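PDB 3ZXK: HIAXHD3, which hydrolyses terminal alpha-L-arabinofuranosyl side chains, probably those of arabinoxylan, as a family 43 exo-acting enzyme whose active site has been a target for engineering endo-xylanase activity. Local coordinates for residues I156-G159 with V165-L168; P161-A166 with I205-P210; S342-L347 with G352-R357; D322-T327 with N370-R375. All coordinates share one frame; numbering follows the deposited sequence.

Contacts 1 and 2 belong to the beta-propeller of the family 43 domain, contacts 3 and 4 to the C-terminal beta sandwich; the two pairs lie on opposite sides of the chain's centre. Strand 163-168 serves both propeller contacts: in contact 1 it pairs edge to edge within its blade, by backbone hydrogen bonds, whereas in contact 2 its face meets the next blade through aliphatic branches alone. Both are buried. Contact 3 is partly exposed, a hairpin at a sheet margin with Leu354 and Leu356 buried and Arg357 exposed. Contact 4, buried beside it, adds a water-bridged charge pair to an apolar touch. Leu354 and Leu372 join these last two, and Phe324 O accepts a probable hydrogen bond from Gly353 N.

Contact 1 (I156-G159 with V165-L168); sequences IAYG and VAQL
Ile156 and Ala157 pair with Ala166 and Val165 in an antiparallel beta hairpin, the middle two strands of a four-stranded blade in the five-bladed propeller of family 43 enzymes. The backbone bonding is reciprocal. Ile156 N donates to Ala166 O at 2.8 Å, and Ala166 N returns a bond of the same length, 2.8 Å, to Ile156 O, the latter nearly straight at 170°. Ile156 and Ala166 are thus the hydrogen-bonded pair, and Ala157 and Val165 the non-hydrogen-bonded pair next to it.

Apolar contacts line both faces of the hairpin. On the Ile156 face, CD1 of Ile156 reaches CD1 of Leu168 at 3.9 Å, the two chains crossing obliquely; both also touch Tyr100 of the preceding blade, so aliphatic chains long enough to meet beyond the backbone suit this interface. On the other face Ala157 CB lies 4.2 Å from Val165 CG2, and Met196 of the following blade covers both. A methyl group at Ala157 is compact enough for this tightly backed position.

The aromatic contact stands on the Ile156 face. With chi1 at 67°, CG of Tyr158 stands between the backbone N and the carbonyl carbon, and the ring leans back along the strand, bringing CE1 to 4.1 Å from Ala166 CB. Ile156 O lies at the ring edge, in its plane, and Ala166 N is near that plane too. The phenol OH makes a weak hydrogen bond to Asn139. One carbonyl does double duty: Ile156 O also receives a CA-H...O contact from Val165 CA, 3.4 Å away.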
loop_
_atom_site.group_PDB
_atom_site.type_symbol
_atom_site.label_atom_id
_atom_site.label_comp_id
_atom_site.label_asym_id
_atom_site.label_seq_id
_atom_site.Cartn_x
_atom_site.Cartn_y
_atom_site.Cartn_z
ATOM N N ILE A 156 -5.707 -5.904 21.906
ATOM C CA ILE A 156 -5.868 -6.130 20.468
ATOM C C ILE A 156 -7.143 -6.943 20.207
ATOM O O ILE A 156 -7.301 -8.050 20.726
ATOM C CB ILE A 156 -4.645 -6.821 19.820
ATOM C CG1 ILE A 156 -3.406 -5.907 19.943
ATOM C CG2 ILE A 156 -4.918 -7.180 18.355
ATOM C CD1 ILE A 156 -2.109 -6.516 19.448
ATOM N N ALA A 157 -8.048 -6.349 19.437
ATOM C CA ALA A 157 -9.200 -7.040 18.902
ATOM C C ALA A 157 -8.772 -7.715 17.583
ATOM O O ALA A 157 -7.999 -7.146 16.794
ATOM C CB ALA A 157 -10.369 -6.064 18.689
ATOM N N TYR A 158 -9.246 -8.940 17.345
ATOM C CA TYR A 158 -8.843 -9.668 16.146
ATOM C C TYR A 158 -9.796 -10.779 15.841
ATOM O O TYR A 158 -10.639 -11.109 16.667
ATOM C CB TYR A 158 -7.417 -10.228 16.312
ATOM C CG TYR A 158 -7.322 -11.310 17.361
ATOM C CD1 TYR A 158 -7.191 -10.993 18.711
ATOM C CD2 TYR A 158 -7.344 -12.662 16.992
ATOM C CE1 TYR A 158 -7.096 -11.990 19.679
ATOM C CE2 TYR A 158 -7.242 -13.667 17.945
ATOM C CZ TYR A 158 -7.103 -13.326 19.294
ATOM O OH TYR A 158 -7.017 -14.324 20.241
ATOM N N GLY A 159 -9.681 -11.341 14.642
ATOM C CA GLY A 159 -10.394 -12.597 14.367
ATOM C C GLY A 159 -11.211 -12.548 13.102
ATOM O O GLY A 159 -11.438 -11.488 12.524
ATOM N N VAL A 165 -10.656 -10.555 21.989
ATOM C CA VAL A 165 -9.847 -9.454 22.496
ATOM C C VAL A 165 -8.747 -10.000 23.384
ATOM O O VAL A 165 -9.008 -10.688 24.383
ATOM C CB VAL A 165 -10.692 -8.407 23.274
ATOM C CG1 VAL A 165 -9.806 -7.403 24.041
ATOM C CG2 VAL A 165 -11.667 -7.700 22.347
ATOM N N ALA A 166 -7.513 -9.670 23.023
ATOM C CA ALA A 166 -6.341 -9.990 23.829
ATOM C C ALA A 166 -5.901 -8.773 24.630
ATOM O O ALA A 166 -5.979 -7.618 24.154
ATOM C CB ALA A 166 -5.170 -10.412 22.944
ATOM N N GLN A 167 -5.461 -9.031 25.855
ATOM C CA GLN A 167 -4.781 -8.035 26.662
ATOM C C GLN A 167 -3.284 -8.304 26.575
ATOM O O GLN A 167 -2.861 -9.454 26.707
ATOM C CB GLN A 167 -5.241 -8.131 28.110
ATOM C CG GLN A 167 -4.621 -7.052 28.975
ATOM C CD GLN A 167 -5.044 -7.112 30.431
ATOM O OE1 GLN A 167 -6.163 -7.491 30.750
ATOM N NE2 GLN A 167 -4.161 -6.694 31.315
ATOM N N LEU A 168 -2.498 -7.264 26.315
ATOM C CA LEU A 168 -1.048 -7.411 26.282
ATOM C C LEU A 168 -0.381 -7.006 27.582
ATOM O O LEU A 168 -0.990 -6.360 28.428
ATOM C CB LEU A 168 -0.476 -6.568 25.146
ATOM C CG LEU A 168 -1.160 -6.719 23.794
ATOM C CD1 LEU A 168 -0.325 -5.946 22.812
ATOM C CD2 LEU A 168 -1.253 -8.177 23.373
#

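Contact 2 (P161-A166 with I205-P210); sequences PTINVA and ILVTRP
No aromatic face or amide edge enters the join between Ile163 and Val165 on one side and Ile205 and Val207 on the other; every group that touches is an aliphatic branch. The interface is that between two successive blades of the beta-propeller, strand 163-168 of one blade facing strand 202-209 of the next. The axes of the two short strand segments come no closer than 10.4 Å, their directions 145° apart, a separation that belongs to stacked sheets and not to neighbours within one sheet, and no hydrogen bond joins them.

Ile163 and Val207 both direct their CB toward the opposite segment, and their side chains slide past one another in opposite senses. Val207 CG1 rests against the longer branch of Ile163, 3.9 Å from its CG1 and 4.0 Å from its CD1. The chi1 of Ile163, -53°, sets CG1 anti to the carbonyl carbon and leaves CG2 of Ile163 for a second neighbour, CD1 of Ile205, at a looser 4.5 Å.

Beta-branched residues suit such a place: they favour extended backbone and offer two short arms close to the main chain. Ile205 also reaches Ala157 of the hairpin partner strand, so its tip settles over two strands of the other blade. Beyond Val207 the chain runs on to Pro210, which touches a bound xylose unit in the glycan pocket. At the other end of the interface, Ile205 CD1 closes on Val165 CG2 at 4.1 Å.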
loop_
_atom_site.group_PDB
_atom_site.type_symbol
_atom_site.label_atom_id
_atom_site.label_comp_id
_atom_site.label_asym_id
_atom_site.label_seq_id
_atom_site.Cartn_x
_atom_site.Cartn_y
_atom_site.Cartn_z
ATOM N N PRO A 161 -14.182 -15.790 11.771
ATOM C CA PRO A 161 -15.372 -14.997 11.533
ATOM C C PRO A 161 -15.950 -14.307 12.765
ATOM O O PRO A 161 -16.940 -13.556 12.654
ATOM C CB PRO A 161 -16.372 -16.051 11.027
ATOM C CG PRO A 161 -16.012 -17.275 11.798
ATOM C CD PRO A 161 -14.499 -17.235 11.881
ATOM N N THR A 162 -15.342 -14.564 13.923
ATOM C CA THR A 162 -15.784 -14.000 15.201
ATOM C C THR A 162 -14.644 -13.247 15.825
ATOM O O THR A 162 -13.465 -13.457 15.475
ATOM C CB THR A 162 -16.289 -15.084 16.163
ATOM O OG1 THR A 162 -15.273 -16.075 16.320
ATOM C CG2 THR A 162 -17.507 -15.757 15.582
ATOM N N ILE A 163 -14.985 -12.320 16.721
ATOM C CA ILE A 163 -13.981 -11.401 17.265
ATOM C C ILE A 163 -13.556 -11.815 18.665
ATOM O O ILE A 163 -14.399 -12.196 19.469
ATOM C CB ILE A 163 -14.469 -9.931 17.249
ATOM C CG1 ILE A 163 -14.936 -9.552 15.831
ATOM C CG2 ILE A 163 -13.353 -8.977 17.693
ATOM C CD1 ILE A 163 -13.876 -9.687 14.738
ATOM N N ASN A 164 -12.244 -11.737 18.913
ATOM C CA ASN A 164 -11.629 -11.948 20.234
ATOM C C ASN A 164 -10.910 -10.677 20.690
ATOM O O ASN A 164 -10.592 -9.815 19.864
ATOM C CB ASN A 164 -10.608 -13.080 20.125
ATOM C CG ASN A 164 -11.150 -14.246 19.350
ATOM O OD1 ASN A 164 -12.132 -14.852 19.762
ATOM N ND2 ASN A 164 -10.562 -14.515 18.179
ATOM N N VAL A 165 -10.656 -10.555 21.989
ATOM C CA VAL A 165 -9.847 -9.454 22.496
ATOM C C VAL A 165 -8.747 -10.000 23.384
ATOM O O VAL A 165 -9.008 -10.688 24.383
ATOM C CB VAL A 165 -10.692 -8.407 23.274
ATOM C CG1 VAL A 165 -9.806 -7.403 24.041
ATOM C CG2 VAL A 165 -11.667 -7.700 22.347
ATOM N N ALA A 166 -7.513 -9.670 23.023
ATOM C CA ALA A 166 -6.341 -9.990 23.829
ATOM C C ALA A 166 -5.901 -8.773 24.630
ATOM O O ALA A 166 -5.979 -7.618 24.154
ATOM C CB ALA A 166 -5.170 -10.412 22.944
ATOM N N ILE A 205 -15.630 -1.407 18.802
ATOM C CA ILE A 205 -14.844 -2.137 17.809
ATOM C C ILE A 205 -15.571 -1.984 16.483
ATOM O O ILE A 205 -16.772 -2.214 16.406
ATOM C CB ILE A 205 -14.676 -3.647 18.154
ATOM C CG1 ILE A 205 -13.942 -3.822 19.490
ATOM C CG2 ILE A 205 -13.921 -4.349 17.030
ATOM C CD1 ILE A 205 -13.989 -5.225 20.055
ATOM N N LEU A 206 -14.860 -1.552 15.453
ATOM C CA LEU A 206 -15.412 -1.535 14.108
ATOM C C LEU A 206 -15.017 -2.809 13.398
ATOM O O LEU A 206 -13.844 -3.209 13.440
ATOM C CB LEU A 206 -14.865 -0.341 13.326
ATOM C CG LEU A 206 -15.856 0.791 13.097
ATOM C CD1 LEU A 206 -16.214 1.454 14.429
ATOM C CD2 LEU A 206 -15.265 1.788 12.089
ATOM N N VAL A 207 -15.983 -3.441 12.739
ATOM C CA VAL A 207 -15.719 -4.644 11.937
ATOM C C VAL A 207 -16.389 -4.531 10.578
ATOM O O VAL A 207 -17.362 -3.790 10.433
ATOM C CB VAL A 207 -16.181 -5.958 12.650
ATOM C CG1 VAL A 207 -15.489 -6.148 13.994
ATOM C CG2 VAL A 207 -17.706 -5.969 12.883
ATOM N N THR A 208 -15.859 -5.258 9.603
ATOM C CA THR A 208 -16.457 -5.335 8.279
ATOM C C THR A 208 -17.085 -6.692 8.050
ATOM O O THR A 208 -16.551 -7.718 8.507
ATOM C CB THR A 208 -15.435 -5.022 7.145
ATOM O OG1 THR A 208 -16.092 -4.978 5.862
ATOM C CG2 THR A 208 -14.327 -6.064 7.060
ATOM N N ARG A 209 -18.199 -6.685 7.310
ATOM C CA ARG A 209 -18.706 -7.891 6.677
ATOM C C ARG A 209 -18.202 -7.865 5.217
ATOM O O ARG A 209 -18.658 -7.038 4.410
ATOM C CB ARG A 209 -20.229 -7.937 6.732
ATOM C CG ARG A 209 -20.753 -9.206 6.069
ATOM C CD ARG A 209 -22.257 -9.202 5.908
ATOM N NE ARG A 209 -22.719 -8.193 4.948
ATOM C CZ ARG A 209 -24.000 -7.941 4.712
ATOM N NH1 ARG A 209 -24.932 -8.632 5.357
ATOM N NH2 ARG A 209 -24.350 -7.013 3.832
ATOM N N PRO A 210 -17.218 -8.714 4.887
ATOM C CA PRO A 210 -16.639 -8.599 3.551
ATOM C C PRO A 210 -17.686 -8.843 2.465
ATOM O O PRO A 210 -18.436 -9.805 2.585
ATOM C CB PRO A 210 -15.623 -9.749 3.498
ATOM C CG PRO A 210 -15.312 -10.065 4.899
ATOM C CD PRO A 210 -16.514 -9.702 5.723
#

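Contact 3 (S342-L347 with G352-R357); sequences SKFTLL and GGLILR
A beta hairpin at the margin of one sheet of the C-terminal beta sandwich pairs Phe344, Thr345 and Leu346 with Leu356, Ile355 and Leu354. Thr345 and Ile355 exchange backbone bonds, Thr345 N to Ile355 O at 3.0 Å and Ile355 N to Thr345 O at 2.8 Å. Arg357 N to Lys343 O and Leu347 N to Gly353 O extend the ladder in either direction. Gly353 has backbone angles at which a side chain would jam against the preceding carbonyl, so glycine fits the turn.

On one face Leu354 CD1 is shared, 3.9 Å from Phe344 CD1 and 4.1 Å from Leu346 CD2, an apolar cluster in which Leu354 is buried while Phe344 and Leu346 keep some exposure, as suits a sheet edge. On the other, Leu347 curls its CD2 to 3.7 Å from Ile355 CG1. Lys343 and Arg357 cross at about a right angle through their aliphatic parts, CD of Lys343 being 4.0 Å from CB of Arg357. Their charged ends part: Arg357 NE forms a salt bridge with Glu523, and Lys343 NZ bonds weakly to Ser342 OG.

Strand 344-346 is the outermost of its sheet, while strand 354-357 is bonded on its far side to strand 523-533, whose Val526 meets Leu356.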
loop_
_atom_site.group_PDB
_atom_site.type_symbol
_atom_site.label_atom_id
_atom_site.label_comp_id
_atom_site.label_asym_id
_atom_site.label_seq_id
_atom_site.Cartn_x
_atom_site.Cartn_y
_atom_site.Cartn_z
ATOM N N SER A 342 23.085 -6.391 -1.984
ATOM C CA SER A 342 24.418 -6.417 -2.567
ATOM C C SER A 342 24.351 -6.066 -4.077
ATOM O O SER A 342 25.403 -5.881 -4.725
ATOM C CB SER A 342 25.067 -7.796 -2.377
ATOM O OG SER A 342 24.551 -8.775 -3.277
ATOM N N LYS A 343 23.123 -5.964 -4.602
ATOM C CA LYS A 343 22.896 -5.853 -6.043
ATOM C C LYS A 343 22.269 -4.535 -6.496
ATOM O O LYS A 343 22.044 -4.350 -7.677
ATOM C CB LYS A 343 22.097 -7.044 -6.593
ATOM C CG LYS A 343 22.835 -8.399 -6.566
ATOM C CD LYS A 343 24.027 -8.512 -7.527
ATOM C CE LYS A 343 24.629 -9.917 -7.505
ATOM N NZ LYS A 343 25.364 -10.222 -6.247
ATOM N N PHE A 344 22.022 -3.604 -5.577
ATOM C CA PHE A 344 21.641 -2.239 -5.966
ATOM C C PHE A 344 22.411 -1.202 -5.166
ATOM O O PHE A 344 22.846 -1.461 -4.029
ATOM C CB PHE A 344 20.114 -2.014 -5.824
ATOM C CG PHE A 344 19.656 -1.735 -4.408
ATOM C CD1 PHE A 344 19.592 -0.421 -3.922
ATOM C CD2 PHE A 344 19.260 -2.782 -3.567
ATOM C CE1 PHE A 344 19.146 -0.179 -2.632
ATOM C CE2 PHE A 344 18.829 -2.536 -2.270
ATOM C CZ PHE A 344 18.790 -1.230 -1.796
ATOM N N THR A 345 22.556 -0.010 -5.739
ATOM C CA THR A 345 23.180 1.098 -5.006
ATOM C C THR A 345 22.563 2.402 -5.453
ATOM O O THR A 345 22.340 2.614 -6.651
ATOM C CB THR A 345 24.703 1.209 -5.297
ATOM O OG1 THR A 345 25.325 -0.082 -5.221
ATOM C CG2 THR A 345 25.343 2.129 -4.280
ATOM N N LEU A 346 22.293 3.276 -4.493
ATOM C CA LEU A 346 21.974 4.672 -4.770
ATOM C C LEU A 346 23.303 5.425 -4.802
ATOM O O LEU A 346 24.040 5.397 -3.824
ATOM C CB LEU A 346 21.071 5.217 -3.667
ATOM C CG LEU A 346 19.617 4.757 -3.805
ATOM C CD1 LEU A 346 18.884 5.060 -2.510
ATOM C CD2 LEU A 346 18.947 5.482 -4.968
ATOM N N LEU A 347 23.601 6.100 -5.916
ATOM C CA LEU A 347 24.959 6.627 -6.208
ATOM C C LEU A 347 25.356 7.889 -5.480
ATOM O O LEU A 347 26.560 8.191 -5.356
ATOM C CB LEU A 347 25.083 6.909 -7.704
ATOM C CG LEU A 347 25.102 5.642 -8.543
ATOM C CD1 LEU A 347 24.896 5.973 -10.016
ATOM C CD2 LEU A 347 26.391 4.853 -8.327
ATOM N N GLY A 352 22.929 11.705 -8.486
ATOM C CA GLY A 352 22.176 10.566 -7.964
ATOM C C GLY A 352 22.140 9.433 -8.980
ATOM O O GLY A 352 23.077 9.235 -9.756
ATOM N N GLY A 353 21.033 8.709 -8.987
ATOM C CA GLY A 353 20.898 7.536 -9.827
ATOM C C GLY A 353 20.896 6.255 -9.016
ATOM O O GLY A 353 21.533 6.153 -7.968
ATOM N N LEU A 354 20.122 5.299 -9.517
ATOM C CA LEU A 354 20.012 3.990 -8.924
ATOM C C LEU A 354 20.660 2.932 -9.829
ATOM O O LEU A 354 20.272 2.779 -10.992
ATOM C CB LEU A 354 18.521 3.642 -8.728
ATOM C CG LEU A 354 18.142 2.182 -8.349
ATOM C CD1 LEU A 354 18.666 1.850 -6.944
ATOM C CD2 LEU A 354 16.635 1.938 -8.426
ATOM N N ILE A 355 21.650 2.206 -9.312
ATOM C CA ILE A 355 22.221 1.063 -10.046
ATOM C C ILE A 355 21.483 -0.205 -9.667
ATOM O O ILE A 355 21.353 -0.536 -8.476
ATOM C CB ILE A 355 23.721 0.878 -9.718
ATOM C CG1 ILE A 355 24.498 2.151 -10.074
ATOM C CG2 ILE A 355 24.281 -0.391 -10.368
ATOM C CD1 ILE A 355 24.739 2.305 -11.553
ATOM N N LEU A 356 20.911 -0.868 -10.672
ATOM C CA LEU A 356 20.321 -2.201 -10.503
ATOM C C LEU A 356 21.234 -3.210 -11.193
ATOM O O LEU A 356 21.309 -3.240 -12.456
ATOM C CB LEU A 356 18.927 -2.262 -11.132
ATOM C CG LEU A 356 17.811 -1.388 -10.548
ATOM C CD1 LEU A 356 16.506 -1.538 -11.353
ATOM C CD2 LEU A 356 17.572 -1.795 -9.103
ATOM N N ARG A 357 21.995 -3.983 -10.410
ATOM C CA ARG A 357 22.734 -5.120 -10.960
ATOM C C ARG A 357 21.824 -6.318 -11.057
ATOM O O ARG A 357 21.034 -6.547 -10.154
ATOM C CB ARG A 357 23.936 -5.471 -10.081
ATOM C CG ARG A 357 24.947 -4.327 -10.003
ATOM C CD ARG A 357 26.217 -4.732 -9.300
ATOM N NE ARG A 357 27.278 -3.754 -9.564
ATOM C CZ ARG A 357 28.432 -3.733 -8.920
ATOM N NH1 ARG A 357 28.676 -4.613 -7.937
ATOM N NH2 ARG A 357 29.319 -2.799 -9.239
#

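Contact 4 (D322-T327 with N370-R375); sequences DEFRGT and NTLTRR
Asp322 faces Arg374 across a single bridging water, and its side chain can be followed outward from CB, which points toward the strand opposite. CG stands anti to the backbone N (chi1 -170°), sending the carboxylate toward Arg374. There its oxygens take separate tasks. OD1 turns back to its own loop and accepts a hydrogen bond from Phe324 N at 2.8 Å, met on the anti side and somewhat out of the carboxylate plane. The same oxygen lies 4.1 Å above one face of the Phe324 ring, offset toward its rim.

OD2 faces outward. It accepts a hydrogen bond from the water at 2.6 Å, and the water in turn accepts from Arg374 NH1 at 2.8 Å, lying at the edge of the guanidinium and in its plane. The direct separation, 4.3 Å from Asp322 OD2 to Arg374 NH1, is too long for a salt bridge, yet the opposite charges probably stabilise each other. OD2 also accepts from Trp333 NE1, so this oxygen of a buried residue accepts two hydrogen bonds; the indole makes a cation-pi contact with Arg374.

Beside this polar link runs an apolar one. Phe324 CE1 meets Leu372 CD2 at 4.1 Å, the two side chains arriving from opposite directions, and large hydrophobic groups suit a site so far inside. The loop is hydrogen-bonded through its backbone to Phe529 of strand 523-533 and to Gly353, just before strand 354-357 of the same sheet, whereas strand 372-375 belongs to the other. A loop with an Asx turn at Asp322, lying along one sheet and sending side chains toward the other, fits the interior of a concanavalin A-like beta sandwich.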
loop_
_atom_site.group_PDB
_atom_site.type_symbol
_atom_site.label_atom_id
_atom_site.label_comp_id
_atom_site.label_asym_id
_atom_site.label_seq_id
_atom_site.Cartn_x
_atom_site.Cartn_y
_atom_site.Cartn_z
ATOM N N ASP A 322 11.724 12.241 -9.632
ATOM C CA ASP A 322 12.618 11.564 -8.704
ATOM C C ASP A 322 13.854 11.125 -9.453
ATOM O O ASP A 322 13.799 10.253 -10.321
ATOM C CB ASP A 322 11.905 10.355 -8.066
ATOM C CG ASP A 322 12.695 9.756 -6.899
ATOM O OD1 ASP A 322 13.930 10.017 -6.782
ATOM O OD2 ASP A 322 12.074 9.026 -6.113
ATOM N N GLU A 323 14.967 11.770 -9.121
ATOM C CA GLU A 323 16.244 11.443 -9.756
ATOM C C GLU A 323 17.153 10.595 -8.864
ATOM O O GLU A 323 18.357 10.510 -9.099
ATOM C CB GLU A 323 16.947 12.696 -10.292
ATOM C CG GLU A 323 16.227 13.212 -11.541
ATOM C CD GLU A 323 16.809 14.488 -12.109
ATOM O OE1 GLU A 323 17.027 15.457 -11.347
ATOM O OE2 GLU A 323 17.029 14.531 -13.339
ATOM N N PHE A 324 16.560 9.956 -7.852
ATOM C CA PHE A 324 17.249 8.978 -7.004
ATOM C C PHE A 324 18.487 9.588 -6.381
ATOM O O PHE A 324 19.598 9.040 -6.451
ATOM C CB PHE A 324 17.592 7.699 -7.793
ATOM C CG PHE A 324 16.371 6.933 -8.239
ATOM C CD1 PHE A 324 15.588 6.216 -7.315
ATOM C CD2 PHE A 324 15.971 6.949 -9.577
ATOM C CE1 PHE A 324 14.450 5.516 -7.724
ATOM C CE2 PHE A 324 14.828 6.254 -9.985
ATOM C CZ PHE A 324 14.069 5.540 -9.060
ATOM N N ARG A 325 18.264 10.729 -5.744
ATOM C CA ARG A 325 19.318 11.474 -5.066
ATOM C C ARG A 325 19.396 11.099 -3.600
ATOM O O ARG A 325 18.445 10.570 -3.052
ATOM C CB ARG A 325 19.049 12.969 -5.207
ATOM C CG ARG A 325 19.106 13.431 -6.650
ATOM C CD ARG A 325 18.809 14.919 -6.769
ATOM N NE ARG A 325 18.739 15.307 -8.171
ATOM C CZ ARG A 325 19.686 15.985 -8.808
ATOM N NH1 ARG A 325 20.776 16.380 -8.165
ATOM N NH2 ARG A 325 19.537 16.282 -10.085
ATOM N N GLY A 326 20.541 11.358 -2.977
ATOM C CA GLY A 326 20.707 11.113 -1.542
ATOM C C GLY A 326 20.935 9.652 -1.208
ATOM O O GLY A 326 21.304 8.855 -2.079
ATOM N N THR A 327 20.693 9.289 0.049
ATOM C CA THR A 327 21.124 7.992 0.564
ATOM C C THR A 327 20.001 6.960 0.689
ATOM O O THR A 327 20.265 5.762 0.862
ATOM C CB THR A 327 21.824 8.151 1.930
ATOM O OG1 THR A 327 20.959 8.854 2.833
ATOM C CG2 THR A 327 23.117 8.954 1.776
ATOM N N ASN A 370 14.722 -7.762 -6.984
ATOM C CA ASN A 370 15.056 -6.353 -7.213
ATOM C C ASN A 370 14.254 -5.688 -8.318
ATOM O O ASN A 370 14.749 -4.855 -9.038
ATOM C CB ASN A 370 16.590 -6.143 -7.407
ATOM C CG ASN A 370 17.373 -6.384 -6.120
ATOM O OD1 ASN A 370 16.853 -6.966 -5.157
ATOM N ND2 ASN A 370 18.617 -5.930 -6.085
ATOM N N THR A 371 12.973 -6.027 -8.410
ATOM C CA THR A 371 12.015 -5.208 -9.144
ATOM C C THR A 371 11.478 -4.112 -8.203
ATOM O O THR A 371 10.931 -4.414 -7.157
ATOM C CB THR A 371 10.906 -6.095 -9.741
ATOM O OG1 THR A 371 11.487 -7.020 -10.650
ATOM C CG2 THR A 371 9.856 -5.258 -10.490
ATOM N N LEU A 372 11.675 -2.852 -8.583
ATOM C CA LEU A 372 11.333 -1.703 -7.729
ATOM C C LEU A 372 10.012 -1.153 -8.235
ATOM O O LEU A 372 9.880 -0.868 -9.430
ATOM C CB LEU A 372 12.400 -0.634 -7.851
ATOM C CG LEU A 372 12.292 0.522 -6.837
ATOM C CD1 LEU A 372 12.548 0.121 -5.383
ATOM C CD2 LEU A 372 13.212 1.694 -7.182
ATOM N N THR A 373 9.048 -0.997 -7.338
ATOM C CA THR A 373 7.679 -0.649 -7.734
ATOM C C THR A 373 7.141 0.571 -7.000
ATOM O O THR A 373 7.666 1.009 -5.938
ATOM C CB THR A 373 6.698 -1.830 -7.535
ATOM O OG1 THR A 373 6.408 -2.015 -6.145
ATOM C CG2 THR A 373 7.263 -3.139 -8.136
ATOM N N ARG A 374 6.067 1.111 -7.547
ATOM C CA ARG A 374 5.352 2.191 -6.900
ATOM C C ARG A 374 3.911 2.252 -7.395
ATOM O O ARG A 374 3.592 1.760 -8.470
ATOM C CB ARG A 374 6.059 3.534 -7.048
ATOM C CG ARG A 374 6.157 4.020 -8.488
ATOM C CD ARG A 374 7.049 5.244 -8.551
ATOM N NE ARG A 374 6.364 6.446 -8.092
ATOM C CZ ARG A 374 6.975 7.483 -7.522
ATOM N NH1 ARG A 374 8.284 7.448 -7.283
ATOM N NH2 ARG A 374 6.279 8.549 -7.170
ATOM N N ARG A 375 3.061 2.844 -6.569
ATOM C CA ARG A 375 1.607 2.916 -6.817
ATOM C C ARG A 375 1.292 3.844 -7.968
ATOM O O ARG A 375 1.956 4.849 -8.146
ATOM C CB ARG A 375 0.870 3.378 -5.562
ATOM C CG ARG A 375 0.999 2.381 -4.439
ATOM C CD ARG A 375 0.599 2.994 -3.106
ATOM N NE ARG A 375 0.785 2.037 -2.014
ATOM C CZ ARG A 375 1.963 1.755 -1.441
ATOM N NH1 ARG A 375 3.084 2.404 -1.812
ATOM N NH2 ARG A 375 2.006 0.872 -0.434
HETATM O O HOH W 1 9.584 9.296 -5.549
#